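Local coordinates for TRAP dicarboxylate transporter, DctP subunit (PDB 4P1L), which binds D-glucuronate as the solute-binding subunit of a probable tripartite ATP-independent periplasmic (TRAP) transport system that carries solute into the cytoplasm, at residues Y36-A41 with A267-G272; S139-G144 with D260-Q265; R146-T151 with L164-M169; G191-S196 with S215-V220. All coordinates share one frame; numbering follows the deposited sequence.

Contact 1: Y36-A41 with A267-G272; sequences YPNGKA and ALWEEG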
loop_
_atom_site.group_PDB
_atom_site.type_symbol
_atom_site.label_atom_id
_atom_site.label_comp_id
_atom_site.label_asym_id
_atom_site.label_seq_id
_atom_site.Cartn_x
_atom_site.Cartn_y
_atom_site.Cartn_z
ATOM N N TYR A 36 9.676 0.736 -11.180
ATOM C CA TYR A 36 8.988 1.429 -10.104
ATOM C C TYR A 36 9.902 1.427 -8.867
ATOM O O TYR A 36 10.692 0.523 -8.709
ATOM C CB TYR A 36 7.716 0.653 -9.826
ATOM C CG TYR A 36 6.668 1.365 -9.012
ATOM C CD1 TYR A 36 5.847 2.305 -9.599
ATOM C CD2 TYR A 36 6.456 1.034 -7.681
ATOM C CE1 TYR A 36 4.844 2.939 -8.871
ATOM C CE2 TYR A 36 5.436 1.655 -6.918
ATOM C CZ TYR A 36 4.635 2.603 -7.543
ATOM O OH TYR A 36 3.632 3.250 -6.864
ATOM N N PRO A 37 9.783 2.427 -7.977
ATOM C CA PRO A 37 10.679 2.414 -6.816
ATOM C C PRO A 37 10.709 1.078 -6.079
ATOM O O PRO A 37 11.802 0.619 -5.725
ATOM C CB PRO A 37 10.101 3.512 -5.934
ATOM C CG PRO A 37 9.573 4.502 -6.938
ATOM C CD PRO A 37 8.990 3.666 -8.035
ATOM N N ASN A 38 9.534 0.488 -5.830
ATOM C CA ASN A 38 9.469 -0.814 -5.169
ATOM C C ASN A 38 10.212 -1.890 -5.955
ATOM O O ASN A 38 10.832 -2.790 -5.366
ATOM C CB ASN A 38 8.020 -1.272 -4.998
ATOM C CG ASN A 38 7.187 -0.310 -4.151
ATOM O OD1 ASN A 38 7.405 0.906 -4.134
ATOM N ND2 ASN A 38 6.220 -0.865 -3.455
ATOM N N GLY A 39 10.139 -1.809 -7.287
ATOM C CA GLY A 39 10.774 -2.815 -8.137
ATOM C C GLY A 39 12.293 -2.767 -7.996
ATOM O O GLY A 39 12.963 -3.772 -7.804
ATOM N N LYS A 40 12.841 -1.562 -8.078
ATOM C CA LYS A 40 14.260 -1.354 -7.917
ATOM C C LYS A 40 14.754 -1.874 -6.563
ATOM O O LYS A 40 15.774 -2.555 -6.505
ATOM C CB LYS A 40 14.590 0.125 -8.073
ATOM C CG LYS A 40 14.331 0.691 -9.475
ATOM C CD LYS A 40 14.576 2.202 -9.493
ATOM C CE LYS A 40 14.514 2.794 -10.889
ATOM N NZ LYS A 40 14.464 4.270 -10.840
ATOM N N ALA A 41 14.026 -1.564 -5.486
ATOM C CA ALA A 41 14.436 -1.925 -4.130
ATOM C C ALA A 41 14.447 -3.437 -3.972
ATOM O O ALA A 41 15.312 -4.000 -3.292
ATOM C CB ALA A 41 13.489 -1.282 -3.096
ATOM N N ALA A 267 14.070 6.325 -0.140
ATOM C CA ALA A 267 14.779 7.380 -0.856
ATOM C C ALA A 267 14.310 7.470 -2.316
ATOM O O ALA A 267 14.048 8.570 -2.819
ATOM C CB ALA A 267 16.308 7.154 -0.788
ATOM N N LEU A 268 14.239 6.317 -2.996
ATOM C CA LEU A 268 13.750 6.249 -4.378
ATOM C C LEU A 268 12.315 6.749 -4.466
ATOM O O LEU A 268 11.912 7.402 -5.451
ATOM C CB LEU A 268 13.793 4.816 -4.891
ATOM C CG LEU A 268 15.173 4.213 -5.083
ATOM C CD1 LEU A 268 15.062 2.729 -5.496
ATOM C CD2 LEU A 268 15.961 5.023 -6.121
ATOM N N TRP A 269 11.541 6.404 -3.442
ATOM C CA TRP A 269 10.152 6.818 -3.375
ATOM C C TRP A 269 9.980 8.333 -3.459
ATOM O O TRP A 269 9.182 8.834 -4.253
ATOM C CB TRP A 269 9.478 6.318 -2.099
ATOM C CG TRP A 269 8.041 6.690 -2.115
ATOM C CD1 TRP A 269 7.438 7.683 -1.393
ATOM C CD2 TRP A 269 7.015 6.104 -2.930
ATOM N NE1 TRP A 269 6.101 7.754 -1.711
ATOM C CE2 TRP A 269 5.819 6.805 -2.663
ATOM C CE3 TRP A 269 6.999 5.079 -3.879
ATOM C CZ2 TRP A 269 4.610 6.481 -3.275
ATOM C CZ3 TRP A 269 5.800 4.759 -4.496
ATOM C CH2 TRP A 269 4.622 5.476 -4.203
ATOM N N GLU A 270 10.685 9.073 -2.615
ATOM C CA GLU A 270 10.552 10.536 -2.629
ATOM C C GLU A 270 10.865 11.128 -4.010
ATOM O O GLU A 270 10.133 11.976 -4.529
ATOM C CB GLU A 270 11.453 11.155 -1.567
ATOM C CG GLU A 270 11.057 10.787 -0.154
ATOM C CD GLU A 270 9.604 11.137 0.157
ATOM O OE1 GLU A 270 9.193 12.292 -0.136
ATOM O OE2 GLU A 270 8.868 10.256 0.677
ATOM N N GLU A 271 11.943 10.660 -4.623
ATOM C CA GLU A 271 12.309 11.148 -5.944
ATOM C C GLU A 271 11.230 10.772 -6.938
ATOM O O GLU A 271 10.868 11.565 -7.806
ATOM C CB GLU A 271 13.643 10.548 -6.389
ATOM C CG GLU A 271 14.279 11.265 -7.572
ATOM C CD GLU A 271 13.844 10.730 -8.932
ATOM O OE1 GLU A 271 13.411 9.551 -9.016
ATOM O OE2 GLU A 271 13.960 11.490 -9.929
ATOM N N GLY A 272 10.713 9.559 -6.796
ATOM C CA GLY A 272 9.746 9.028 -7.731
ATOM C C GLY A 272 8.442 9.822 -7.692
ATOM O O GLY A 272 7.800 10.045 -8.716
#

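Contact 2: S139-G144 with D260-Q265; sequences SWFGSG and DAAKEQ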
loop_
_atom_site.group_PDB
_atom_site.type_symbol
_atom_site.label_atom_id
_atom_site.label_comp_id
_atom_site.label_asym_id
_atom_site.label_seq_id
_atom_site.Cartn_x
_atom_site.Cartn_y
_atom_site.Cartn_z
ATOM N N SER A 139 10.947 -5.780 6.516
ATOM C CA SER A 139 11.080 -4.333 6.471
ATOM C C SER A 139 9.820 -3.719 5.897
ATOM O O SER A 139 8.971 -4.429 5.354
ATOM C CB SER A 139 12.299 -3.940 5.649
ATOM O OG SER A 139 12.150 -4.344 4.303
ATOM N N TRP A 140 9.700 -2.402 6.039
ATOM C CA TRP A 140 8.513 -1.659 5.587
ATOM C C TRP A 140 8.878 -0.679 4.479
ATOM O O TRP A 140 9.775 0.131 4.662
ATOM C CB TRP A 140 7.892 -0.875 6.736
ATOM C CG TRP A 140 7.513 -1.710 7.907
ATOM C CD1 TRP A 140 8.149 -1.761 9.110
ATOM C CD2 TRP A 140 6.407 -2.600 7.998
ATOM N NE1 TRP A 140 7.516 -2.644 9.943
ATOM C CE2 TRP A 140 6.427 -3.157 9.299
ATOM C CE3 TRP A 140 5.385 -2.964 7.129
ATOM C CZ2 TRP A 140 5.476 -4.075 9.739
ATOM C CZ3 TRP A 140 4.436 -3.898 7.573
ATOM C CH2 TRP A 140 4.490 -4.426 8.865
ATOM N N PHE A 141 8.173 -0.774 3.355
ATOM C CA PHE A 141 8.264 0.182 2.257
ATOM C C PHE A 141 7.192 1.278 2.444
ATOM O O PHE A 141 6.123 1.035 3.031
ATOM C CB PHE A 141 8.006 -0.495 0.903
ATOM C CG PHE A 141 9.125 -1.388 0.389
ATOM C CD1 PHE A 141 10.279 -1.599 1.105
ATOM C CD2 PHE A 141 8.988 -2.031 -0.838
ATOM C CE1 PHE A 141 11.283 -2.447 0.614
ATOM C CE2 PHE A 141 9.992 -2.854 -1.334
ATOM C CZ PHE A 141 11.136 -3.060 -0.595
ATOM N N GLY A 142 7.454 2.468 1.909
ATOM C CA GLY A 142 6.451 3.515 1.841
ATOM C C GLY A 142 5.604 3.503 0.574
ATOM O O GLY A 142 6.029 2.992 -0.466
ATOM N N SER A 143 4.391 4.050 0.649
ATOM C CA SER A 143 3.602 4.243 -0.564
ATOM C C SER A 143 2.885 5.610 -0.546
ATOM O O SER A 143 1.832 5.764 -1.134
ATOM C CB SER A 143 2.622 3.082 -0.822
ATOM O OG SER A 143 1.494 3.084 0.075
ATOM N N GLY A 144 3.474 6.585 0.140
ATOM C CA GLY A 144 2.942 7.940 0.147
ATOM C C GLY A 144 1.519 7.998 0.688
ATOM O O GLY A 144 1.076 7.151 1.485
ATOM N N ASP A 260 18.220 -2.689 4.446
ATOM C CA ASP A 260 18.900 -1.831 3.462
ATOM C C ASP A 260 17.983 -1.534 2.254
ATOM O O ASP A 260 17.921 -0.406 1.758
ATOM C CB ASP A 260 20.202 -2.482 2.959
ATOM C CG ASP A 260 21.230 -2.698 4.067
ATOM O OD1 ASP A 260 21.102 -2.060 5.138
ATOM O OD2 ASP A 260 22.162 -3.518 3.868
ATOM N N ALA A 261 17.303 -2.559 1.755
ATOM C CA ALA A 261 16.381 -2.363 0.631
ATOM C C ALA A 261 15.254 -1.378 0.948
ATOM O O ALA A 261 14.859 -0.601 0.074
ATOM C CB ALA A 261 15.796 -3.685 0.177
ATOM N N ALA A 262 14.704 -1.421 2.168
ATOM C CA ALA A 262 13.657 -0.461 2.567
ATOM C C ALA A 262 14.216 0.959 2.658
ATOM O O ALA A 262 13.568 1.919 2.245
ATOM C CB ALA A 262 13.018 -0.857 3.911
ATOM N N LYS A 263 15.431 1.102 3.181
ATOM C CA LYS A 263 16.042 2.425 3.242
ATOM C C LYS A 263 16.173 3.001 1.815
ATOM O O LYS A 263 15.907 4.190 1.561
ATOM C CB LYS A 263 17.399 2.350 3.944
ATOM C CG LYS A 263 18.045 3.706 4.181
ATOM C CD LYS A 263 19.166 3.626 5.234
ATOM C CE LYS A 263 20.088 4.841 5.200
ATOM N NZ LYS A 263 21.139 4.734 4.138
ATOM N N GLU A 264 16.559 2.136 0.887
ATOM C CA GLU A 264 16.733 2.531 -0.515
ATOM C C GLU A 264 15.369 2.871 -1.113
ATOM O O GLU A 264 15.204 3.904 -1.760
ATOM C CB GLU A 264 17.380 1.408 -1.338
ATOM C CG GLU A 264 17.513 1.791 -2.812
ATOM C CD GLU A 264 18.014 0.674 -3.715
ATOM O OE1 GLU A 264 18.185 -0.464 -3.251
ATOM O OE2 GLU A 264 18.242 0.947 -4.906
ATOM N N GLN A 265 14.397 1.986 -0.892
ATOM C CA GLN A 265 13.054 2.196 -1.414
ATOM C C GLN A 265 12.479 3.543 -0.977
ATOM O O GLN A 265 11.820 4.222 -1.761
ATOM C CB GLN A 265 12.120 1.087 -0.971
ATOM C CG GLN A 265 10.764 1.149 -1.652
ATOM C CD GLN A 265 9.722 1.975 -0.914
ATOM O OE1 GLN A 265 9.859 2.304 0.261
ATOM N NE2 GLN A 265 8.664 2.299 -1.609
#

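Contact 3: R146-T151 with L164-M169; sequences RSLYNT and LKVRVM. With BDP (beta-D-glucopyranuronic acid), chain C.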
loop_
_atom_site.group_PDB
_atom_site.type_symbol
_atom_site.label_atom_id
_atom_site.label_comp_id
_atom_site.label_asym_id
_atom_site.label_seq_id
_atom_site.Cartn_x
_atom_site.Cartn_y
_atom_site.Cartn_z
ATOM N N ARG A 146 -2.553 8.265 -0.630
ATOM C CA ARG A 146 -3.483 8.045 -1.740
ATOM C C ARG A 146 -4.542 9.144 -1.811
ATOM O O ARG A 146 -5.147 9.514 -0.793
ATOM C CB ARG A 146 -4.190 6.696 -1.611
ATOM C CG ARG A 146 -3.209 5.502 -1.474
ATOM C CD ARG A 146 -3.901 4.209 -1.123
ATOM N NE ARG A 146 -4.789 3.679 -2.166
ATOM C CZ ARG A 146 -4.478 2.712 -3.027
ATOM N NH1 ARG A 146 -3.286 2.146 -3.020
ATOM N NH2 ARG A 146 -5.378 2.318 -3.923
ATOM N N SER A 147 -4.776 9.644 -3.018
ATOM C CA SER A 147 -5.778 10.677 -3.260
ATOM C C SER A 147 -6.710 10.308 -4.406
ATOM O O SER A 147 -6.369 9.494 -5.289
ATOM C CB SER A 147 -5.089 12.019 -3.558
ATOM O OG SER A 147 -4.410 12.495 -2.418
ATOM N N LEU A 148 -7.884 10.929 -4.403
ATOM C CA LEU A 148 -8.912 10.683 -5.412
ATOM C C LEU A 148 -8.572 11.279 -6.758
ATOM O O LEU A 148 -8.179 12.448 -6.857
ATOM C CB LEU A 148 -10.249 11.318 -5.014
ATOM C CG LEU A 148 -11.096 10.758 -3.899
ATOM C CD1 LEU A 148 -12.260 11.731 -3.598
ATOM C CD2 LEU A 148 -11.623 9.387 -4.274
ATOM N N TYR A 149 -8.794 10.500 -7.802
ATOM C CA TYR A 149 -8.813 11.061 -9.137
ATOM C C TYR A 149 -10.020 10.603 -9.930
ATOM O O TYR A 149 -10.509 9.500 -9.716
ATOM C CB TYR A 149 -7.529 10.742 -9.886
ATOM C CG TYR A 149 -7.027 9.311 -9.820
ATOM C CD1 TYR A 149 -7.427 8.353 -10.755
ATOM C CD2 TYR A 149 -6.090 8.939 -8.871
ATOM C CE1 TYR A 149 -6.897 7.071 -10.725
ATOM C CE2 TYR A 149 -5.561 7.653 -8.832
ATOM C CZ TYR A 149 -5.978 6.716 -9.742
ATOM O OH TYR A 149 -5.427 5.444 -9.686
ATOM N N ASN A 150 -10.507 11.453 -10.824
ATOM C CA ASN A 150 -11.722 11.153 -11.575
ATOM C C ASN A 150 -11.732 11.857 -12.920
ATOM O O ASN A 150 -10.860 12.675 -13.230
ATOM C CB ASN A 150 -13.002 11.462 -10.781
ATOM C CG ASN A 150 -13.350 12.944 -10.751
ATOM O OD1 ASN A 150 -14.227 13.397 -11.472
ATOM N ND2 ASN A 150 -12.680 13.688 -9.902
ATOM N N THR A 151 -12.704 11.487 -13.727
ATOM C CA THR A 151 -12.763 11.938 -15.106
ATOM C C THR A 151 -13.592 13.197 -15.304
ATOM O O THR A 151 -13.644 13.713 -16.424
ATOM C CB THR A 151 -13.411 10.856 -15.998
ATOM O OG1 THR A 151 -14.745 10.612 -15.544
ATOM C CG2 THR A 151 -12.619 9.580 -15.976
ATOM N N LEU A 164 -19.907 9.996 -8.150
ATOM C CA LEU A 164 -18.737 9.319 -8.685
ATOM C C LEU A 164 -18.727 7.854 -8.278
ATOM O O LEU A 164 -18.933 7.515 -7.117
ATOM C CB LEU A 164 -17.439 9.998 -8.232
ATOM C CG LEU A 164 -17.247 11.478 -8.594
ATOM C CD1 LEU A 164 -15.915 11.984 -8.040
ATOM C CD2 LEU A 164 -17.298 11.689 -10.078
ATOM N N LYS A 165 -18.483 6.995 -9.256
ATOM C CA LYS A 165 -18.232 5.593 -9.018
ATOM C C LYS A 165 -16.716 5.420 -9.000
ATOM O O LYS A 165 -16.041 5.582 -10.041
ATOM C CB LYS A 165 -18.865 4.753 -10.118
ATOM C CG LYS A 165 -18.731 3.245 -9.925
ATOM C CD LYS A 165 -19.803 2.528 -10.741
ATOM C CE LYS A 165 -19.786 1.028 -10.516
ATOM N NZ LYS A 165 -18.727 0.391 -11.341
ATOM N N VAL A 166 -16.197 5.098 -7.817
ATOM C CA VAL A 166 -14.762 5.057 -7.574
ATOM C C VAL A 166 -14.293 3.639 -7.270
ATOM O O VAL A 166 -14.825 2.951 -6.373
ATOM C CB VAL A 166 -14.361 5.962 -6.382
ATOM C CG1 VAL A 166 -12.823 6.079 -6.272
ATOM C CG2 VAL A 166 -15.011 7.354 -6.476
ATOM N N ARG A 167 -13.305 3.196 -8.038
ATOM C CA ARG A 167 -12.650 1.924 -7.772
ATOM C C ARG A 167 -11.834 2.013 -6.496
ATOM O O ARG A 167 -11.180 3.024 -6.232
ATOM C CB ARG A 167 -11.724 1.523 -8.920
ATOM C CG ARG A 167 -10.970 0.256 -8.672
ATOM C CD ARG A 167 -9.596 0.512 -8.061
ATOM N NE ARG A 167 -8.844 -0.720 -7.819
ATOM C CZ ARG A 167 -7.614 -0.747 -7.329
ATOM N NH1 ARG A 167 -6.995 0.395 -7.002
ATOM N NH2 ARG A 167 -7.003 -1.907 -7.134
ATOM N N VAL A 168 -11.894 0.943 -5.714
ATOM C CA VAL A 168 -11.058 0.773 -4.536
ATOM C C VAL A 168 -10.442 -0.614 -4.559
ATOM O O VAL A 168 -10.833 -1.473 -5.357
ATOM C CB VAL A 168 -11.859 0.974 -3.226
ATOM C CG1 VAL A 168 -12.291 2.405 -3.090
ATOM C CG2 VAL A 168 -13.049 0.024 -3.144
HETATM N N MSE A 169 -9.449 -0.824 -3.702
HETATM C CA MSE A 169 -8.888 -2.142 -3.499
HETATM C C MSE A 169 -9.916 -2.967 -2.723
HETATM O O MSE A 169 -10.925 -2.424 -2.240
HETATM C CB MSE A 169 -7.581 -2.028 -2.713
HETATM C CG MSE A 169 -6.479 -1.336 -3.495
HETATM SE SE MSE A 169 -4.730 -1.403 -2.617
HETATM C CE MSE A 169 -5.135 -0.246 -1.122
HETATM C C1 BDP C . -0.508 0.844 -5.017
HETATM C C2 BDP C . 0.123 -0.285 -4.215
HETATM C C3 BDP C . -0.102 -1.568 -4.920
HETATM C C4 BDP C . -1.580 -1.759 -5.050
HETATM C C5 BDP C . -2.223 -0.576 -5.821
HETATM C C6 BDP C . -3.741 -0.700 -5.944
HETATM O O2 BDP C . 1.510 -0.001 -4.150
HETATM O O3 BDP C . 0.415 -2.662 -3.995
HETATM O O4 BDP C . -1.867 -2.991 -5.733
HETATM O O5 BDP C . -1.919 0.615 -5.165
HETATM O O6A BDP C . -4.404 0.387 -5.926
HETATM O O1 BDP C . -0.346 2.042 -4.341
HETATM O O6B BDP C . -4.257 -1.821 -6.134
#

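Contact 4: G191-S196 with S215-V220; sequences GEVYQS and SGHYEV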
loop_
_atom_site.group_PDB
_atom_site.type_symbol
_atom_site.label_atom_id
_atom_site.label_comp_id
_atom_site.label_asym_id
_atom_site.label_seq_id
_atom_site.Cartn_x
_atom_site.Cartn_y
_atom_site.Cartn_z
ATOM N N GLY A 191 -4.790 -4.009 -12.088
ATOM C CA GLY A 191 -4.500 -4.136 -13.504
ATOM C C GLY A 191 -5.661 -3.821 -14.423
ATOM O O GLY A 191 -5.469 -3.503 -15.595
ATOM N N GLU A 192 -6.869 -3.878 -13.881
ATOM C CA GLU A 192 -8.068 -3.659 -14.673
ATOM C C GLU A 192 -8.560 -2.217 -14.667
ATOM O O GLU A 192 -9.498 -1.857 -15.402
ATOM C CB GLU A 192 -9.169 -4.571 -14.160
ATOM C CG GLU A 192 -8.911 -6.025 -14.453
ATOM C CD GLU A 192 -9.927 -6.935 -13.818
ATOM O OE1 GLU A 192 -10.989 -6.432 -13.384
ATOM O OE2 GLU A 192 -9.655 -8.158 -13.764
ATOM N N VAL A 193 -7.930 -1.384 -13.851
ATOM C CA VAL A 193 -8.492 -0.055 -13.588
ATOM C C VAL A 193 -8.405 0.838 -14.815
ATOM O O VAL A 193 -9.350 1.575 -15.110
ATOM C CB VAL A 193 -7.829 0.624 -12.388
ATOM C CG1 VAL A 193 -8.328 2.069 -12.218
ATOM C CG2 VAL A 193 -8.091 -0.180 -11.139
ATOM N N TYR A 194 -7.286 0.747 -15.537
ATOM C CA TYR A 194 -7.055 1.619 -16.691
ATOM C C TYR A 194 -8.157 1.493 -17.724
ATOM O O TYR A 194 -8.765 2.490 -18.124
ATOM C CB TYR A 194 -5.723 1.293 -17.355
ATOM C CG TYR A 194 -5.475 2.120 -18.598
ATOM C CD1 TYR A 194 -5.055 3.448 -18.501
ATOM C CD2 TYR A 194 -5.664 1.583 -19.860
ATOM C CE1 TYR A 194 -4.819 4.215 -19.640
ATOM C CE2 TYR A 194 -5.433 2.344 -21.002
ATOM C CZ TYR A 194 -5.012 3.651 -20.885
ATOM O OH TYR A 194 -4.770 4.396 -22.007
ATOM N N GLN A 195 -8.404 0.260 -18.167
ATOM C CA GLN A 195 -9.422 0.007 -19.186
ATOM C C GLN A 195 -10.791 0.375 -18.643
ATOM O O GLN A 195 -11.644 0.839 -19.392
ATOM C CB GLN A 195 -9.421 -1.458 -19.643
ATOM C CG GLN A 195 -8.214 -1.874 -20.496
ATOM C CD GLN A 195 -8.024 -1.032 -21.763
ATOM O OE1 GLN A 195 -8.988 -0.560 -22.368
ATOM N NE2 GLN A 195 -6.760 -0.834 -22.155
ATOM N N SER A 196 -11.009 0.157 -17.342
ATOM C CA SER A 196 -12.307 0.448 -16.753
ATOM C C SER A 196 -12.610 1.961 -16.767
ATOM O O SER A 196 -13.745 2.384 -17.019
ATOM C CB SER A 196 -12.388 -0.141 -15.347
ATOM O OG SER A 196 -13.705 -0.062 -14.846
ATOM N N SER A 215 0.657 3.597 -13.898
ATOM C CA SER A 215 -0.461 2.791 -14.403
ATOM C C SER A 215 -1.130 3.366 -15.649
ATOM O O SER A 215 -1.894 2.672 -16.305
ATOM C CB SER A 215 -1.563 2.694 -13.352
ATOM O OG SER A 215 -2.152 3.979 -13.184
ATOM N N GLY A 216 -0.892 4.642 -15.928
ATOM C CA GLY A 216 -1.528 5.324 -17.044
ATOM C C GLY A 216 -2.893 5.919 -16.713
ATOM O O GLY A 216 -3.554 6.447 -17.600
ATOM N N HIS A 217 -3.321 5.848 -15.452
ATOM C CA HIS A 217 -4.670 6.306 -15.099
ATOM C C HIS A 217 -4.833 7.774 -15.386
ATOM O O HIS A 217 -5.904 8.203 -15.777
ATOM C CB HIS A 217 -5.010 6.012 -13.634
ATOM C CG HIS A 217 -5.007 4.555 -13.300
ATOM N ND1 HIS A 217 -5.142 4.082 -12.018
ATOM C CD2 HIS A 217 -4.868 3.464 -14.089
ATOM C CE1 HIS A 217 -5.084 2.761 -12.027
ATOM N NE2 HIS A 217 -4.944 2.365 -13.278
ATOM N N TYR A 218 -3.741 8.525 -15.256
ATOM C CA TYR A 218 -3.770 9.971 -15.461
ATOM C C TYR A 218 -4.154 10.355 -16.888
ATOM O O TYR A 218 -4.600 11.466 -17.125
ATOM C CB TYR A 218 -2.405 10.559 -15.132
ATOM C CG TYR A 218 -1.345 10.334 -16.189
ATOM C CD1 TYR A 218 -0.622 9.161 -16.240
ATOM C CD2 TYR A 218 -1.036 11.335 -17.114
ATOM C CE1 TYR A 218 0.361 8.959 -17.195
ATOM C CE2 TYR A 218 -0.053 11.139 -18.072
ATOM C CZ TYR A 218 0.643 9.959 -18.099
ATOM O OH TYR A 218 1.615 9.756 -19.039
ATOM N N GLU A 219 -3.985 9.439 -17.831
ATOM C CA GLU A 219 -4.343 9.712 -19.213
ATOM C C GLU A 219 -5.848 9.759 -19.417
ATOM O O GLU A 219 -6.311 10.287 -20.424
ATOM C CB GLU A 219 -3.756 8.650 -20.142
ATOM C CG GLU A 219 -2.243 8.591 -20.163
ATOM C CD GLU A 219 -1.741 7.339 -20.852
ATOM O OE1 GLU A 219 -2.548 6.693 -21.555
ATOM O OE2 GLU A 219 -0.557 6.988 -20.671
ATOM N N VAL A 220 -6.616 9.171 -18.498
ATOM C CA VAL A 220 -8.063 9.115 -18.672
ATOM C C VAL A 220 -8.786 9.911 -17.585
ATOM O O VAL A 220 -9.772 10.600 -17.846
ATOM C CB VAL A 220 -8.569 7.663 -18.709
ATOM C CG1 VAL A 220 -10.105 7.632 -18.764
ATOM C CG2 VAL A 220 -7.965 6.926 -19.900
HETATM O O HOH W 1 -4.775 -0.244 -14.255
#

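Contact 1: Y36-A41 with A267-G272
Leu268 meets Pro37 and Lys40 where the first turn of helix 37-52 lies against helix 248-282, the long helix that runs through the TRAP solute-binding fold. The pair is a near-antiparallel helix packing: the two short segments run 154° apart, with axes 9.4 Å from each other at their closest. Leu268 CD1 lies 3.7 Å from Lys40 CB and also touches the carbonyl oxygen of Pro37, while Leu268 CB rests on Pro37 CB. Trp269 follows and carries the other half of the interface. With CG anti to the backbone N (chi1 -176°), the indole extends beside Pro37 to Tyr36, and Pro37 CB sits near the ring plane, 4.0 Å from Trp269 CE3. Pro210 and Asn208 also touch this indole. Cutting Trp269 back to an alanine is likely to open a gap beside Pro37 and take away the indole that Tyr36 lies against. One turn on, Gly272 presents no side chain toward the pyrrolidine ring. Tyr36, the N-cap residue, lies side by side with Trp269 and points the same way; it stacks on the glucuronate-binding His32, and its hydroxyl is hydrogen-bonded to Ser211 OG. That same Tyr36 OH stands at the indole edge, 3.5 Å from Trp269 CZ3.

Contact 2: S139-G144 with D260-Q265
Phe141 and Ala262 bring the backbones together where the end of strand 135-141 runs almost parallel to helix 248-282, the segment axes 7.5 Å apart and 15° from alignment. Ala262 CB packs into the strand, 3.6 Å from Ser139 CB and close to the carbonyl oxygen of Trp140. Beside it the Phe141 ring lies under the bent side chain of Gln265, whose CG is 3.6 Å above one face, toward the rim; the amide beyond is stacked almost flat on the ring, their planes 10° apart. This amide grips both polar backbone atoms of Gly142: Gly142 N donates to Gln265 OE1 at 2.9 Å, tilted from the carbonyl plane, and Gln265 NE2 donates to a lone pair of Gly142 O at 3.0 Å. A further bond joins NE2 to Asn38 OD1 of helix 37-52. The N-H and the carbonyl oxygen of Gly142 are thus both matched by one amide, which fixes the amide's rotation and satisfies the buried peptide groups where the strand ends.

Contact 3: R146-T151 with L164-M169
Arg146 and Arg167 converge on the carboxylate of bound D-glucuronate, at the heart of the TRAP-type solute-binding site, from two strands that belong to different sheets. Arg167 meets the carboxylate with two nearly straight bonds, NH1 to O6A at 2.8 Å and NH2 to O6B at 2.9 Å, the paired arginine-carboxylate grip familiar in TRAP solute-binding proteins. Arg146 approaches from another side: its NH2 gives O6A a second donor at 2.9 Å, and NH1 bonds to the ring oxygen O5. O6A thus takes two guanidinium donors at roughly a right angle, and the carboxylate, with Glu206, would ease the closeness of the two positive charges. Arg146 NE forms a salt bridge with Glu206, so this second-shell acid helps set the guanidinium's rotation. A leucine in place of Arg146 would probably leave Glu206 without its mate and take one donor each from O6A and O5. Apolar packing continues away from the pocket: the Leu148 and Val166 side chains cross at about a right angle, CD2 of the leucine 4.0 Å from CG1 of the valine, and Leu164 spreads its two methyls over the Asn150 amide, which is itself bonded to the backbone of Asp152 and His153. The third kind of contact is made by selenomethionine Met169. Bent at chi3 (-68°), it has SE beside the ligand's C6 and its methyl CE over the centre of the Arg146 guanidinium, 3.5 Å above the plane.

Contact 4: G191-S196 with S215-V220
A water molecule joins Tyr194 to His217: it accepts from Tyr194 N at 3.0 Å and is hydrogen-bonded to His217 NE2 at 2.8 Å, lying in the plane of the imidazole at its edge. On the other side of that ring ND1 pairs with Tyr149 OH, so both nitrogens are engaged and the ring's rotation is fixed. Its faces are covered as well, one by Val193 CG1, a CH-pi contact 3.3 Å above the plane, the opposite one by Ser215 CB. Tyr194 gives the largest share of the buried area. Its CG is anti to the backbone N (chi1 177°), which carries the ring across the turn with its edge toward Gly216 O, 3.3 Å from Tyr194 CE1. At the far end Tyr194 OH donates a 3.2 Å hydrogen bond to Glu219 OE1, nearly along the C-O axis, with ring and carboxylate planes close to perpendicular; Val220 CG2 lies near the same ring. Val193 also neighbours the ligand-binding Arg167, and Ser215 the ligand-binding Tyr190. Gly216 leaves helix 209-214 with a positive phi, and Ser215 OG, which also bonds to Ser211 O, accepts from His217 N at 3.2 Å and closes an ST turn there.

In the fold
Contacts 1 and 2 share helix 248-282 and touch one another through a bond between two side-chain amides. Contact 2 is wholly buried and combines an amide-backbone pairing with aromatic packing, whereas contact 1, partly exposed along Lys40, is held by apolar and ring contacts. Contact 3, also buried, is about 25 Å from contact 2, centre to centre, across the middle of the chain, and is the one built round the charged ligand. Contact 4 lies nearer the surface, with a water bridge, a hydroxyl-carboxylate bond and packing on an imidazole; it joins contact 3 through a tyrosine-histidine bond and through Val193 packed on Arg167.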